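Local atomic coordinates of glutathione S-transferase (Bombyx mori, PDB entry 4E8H), a protein that probably catalyses the conjugation of glutathione to electrophilic substrates, working as a homodimer with a thioredoxin-like N-terminal domain and an all-helical C-terminal domain. Residues B[86-91]-B[156-161]. Sequence-based numbering, arbitrary orientation.
Sequences DSLYPK and ENMTVA
Val160 N donates to Leu88 O at 3.1 Å, with an N-H...O angle of 154°, and this bond ties the linker between helices 71-82 and 93-124 to the first turn of helix 160-174. The same carbonyl oxygen lies 3.3 Å from Thr159 CB, so the polar link is closely flanked by carbon. Leu88 then reaches along the incoming loop: its CD2 branch sits 3.6 Å from Met158 O and 4.0 Å from Met158 CE, a methyl brought round by the bend at chi3 (74°). On the Tyr89 side, Val160 CG2 approaches ring atom CD1 at 4.0 Å, the two side chains crossing at a slant.

Further out, Thr159 N-caps the helix through a weak bond from Ala161 N to Thr159 OG1, while the side chain of Asp162, at N3, accepts from Thr159 N, the reciprocal half of a capping box. Tyr89 rests on Val79 and Ile99, and its hydroxyl is hydrogen-bonded to Asp100. Val160 also packs on Thr24 and Val79, its side chain about 7 Å from that of Arg72, which binds glutathione. A directional backbone bond bordered by apolar contacts thus joins the interdomain linker to this capped helix start, with Leu88 O satisfied in a buried setting.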
# COMPACT_ATOMS: atom_id res chain seq x y z
N ASP B 86 18.98 -8.59 6.39
CA ASP B 86 17.56 -8.34 6.14
C ASP B 86 16.77 -7.95 7.39
O ASP B 86 15.55 -8.06 7.40
CB ASP B 86 16.92 -9.55 5.43
CG ASP B 86 16.94 -10.81 6.29
OD1 ASP B 86 17.60 -10.83 7.35
OD2 ASP B 86 16.28 -11.79 5.90
N SER B 87 17.46 -7.50 8.44
CA SER B 87 16.81 -7.21 9.73
C SER B 87 15.69 -6.16 9.64
O SER B 87 14.69 -6.25 10.36
CB SER B 87 17.84 -6.79 10.78
OG SER B 87 18.42 -5.54 10.45
N LEU B 88 15.86 -5.18 8.76
CA LEU B 88 14.86 -4.13 8.52
C LEU B 88 13.66 -4.63 7.71
O LEU B 88 12.63 -3.95 7.64
CB LEU B 88 15.48 -2.93 7.80
CG LEU B 88 16.10 -1.73 8.52
CD1 LEU B 88 16.28 -0.59 7.51
CD2 LEU B 88 15.26 -1.26 9.71
N TYR B 89 13.80 -5.80 7.09
CA TYR B 89 12.77 -6.35 6.21
C TYR B 89 13.10 -7.82 5.93
O TYR B 89 13.51 -8.16 4.82
CB TYR B 89 12.70 -5.52 4.91
CG TYR B 89 11.50 -5.79 4.02
CD1 TYR B 89 10.20 -5.70 4.52
CD2 TYR B 89 11.67 -6.09 2.67
CE1 TYR B 89 9.10 -5.93 3.69
CE2 TYR B 89 10.58 -6.32 1.84
CZ TYR B 89 9.29 -6.24 2.35
OH TYR B 89 8.21 -6.47 1.53
N PRO B 90 12.94 -8.69 6.95
CA PRO B 90 13.38 -10.09 6.88
C PRO B 90 12.71 -10.89 5.77
O PRO B 90 11.61 -10.56 5.33
CB PRO B 90 12.98 -10.66 8.26
CG PRO B 90 11.97 -9.71 8.79
CD PRO B 90 12.39 -8.37 8.28
N LYS B 91 13.40 -11.94 5.33
CA LYS B 91 12.94 -12.72 4.19
C LYS B 91 12.00 -13.86 4.57
O LYS B 91 11.27 -14.37 3.71
CB LYS B 91 14.13 -13.22 3.37
CG LYS B 91 14.78 -12.09 2.58
CD LYS B 91 15.96 -12.57 1.76
CE LYS B 91 16.56 -11.38 1.03
NZ LYS B 91 17.48 -11.80 -0.07
N GLU B 156 9.79 -7.87 17.29
CA GLU B 156 10.87 -7.59 18.23
C GLU B 156 11.89 -6.56 17.74
O GLU B 156 12.55 -5.90 18.55
CB GLU B 156 11.59 -8.88 18.64
CG GLU B 156 10.76 -9.82 19.53
CD GLU B 156 10.25 -9.15 20.80
OE1 GLU B 156 11.06 -8.51 21.51
OE2 GLU B 156 9.04 -9.26 21.08
N ASN B 157 12.02 -6.43 16.42
CA ASN B 157 13.02 -5.55 15.83
C ASN B 157 12.39 -4.44 14.99
O ASN B 157 11.30 -4.62 14.43
CB ASN B 157 14.00 -6.36 14.99
CG ASN B 157 14.65 -7.49 15.78
OD1 ASN B 157 15.33 -7.25 16.78
ND2 ASN B 157 14.43 -8.72 15.33
N MET B 158 13.07 -3.29 14.91
CA MET B 158 12.62 -2.18 14.07
C MET B 158 12.67 -2.57 12.59
O MET B 158 13.60 -3.25 12.15
CB MET B 158 13.47 -0.93 14.32
CG MET B 158 12.92 0.35 13.70
SD MET B 158 13.99 1.79 13.87
CE MET B 158 15.28 1.41 12.68
N THR B 159 11.64 -2.16 11.84
CA THR B 159 11.56 -2.46 10.41
C THR B 159 11.23 -1.19 9.61
O THR B 159 11.04 -0.12 10.19
CB THR B 159 10.50 -3.56 10.10
OG1 THR B 159 9.20 -3.12 10.53
CG2 THR B 159 10.86 -4.87 10.81
N VAL B 160 11.18 -1.31 8.28
CA VAL B 160 10.77 -0.20 7.42
C VAL B 160 9.38 0.32 7.79
O VAL B 160 9.08 1.50 7.60
CB VAL B 160 10.84 -0.55 5.91
CG1 VAL B 160 12.29 -0.72 5.46
CG2 VAL B 160 10.01 -1.80 5.58
N ALA B 161 8.54 -0.57 8.32
CA ALA B 161 7.20 -0.21 8.77
C ALA B 161 7.22 0.83 9.90
O ALA B 161 6.46 1.79 9.86
CB ALA B 161 6.42 -1.45 9.18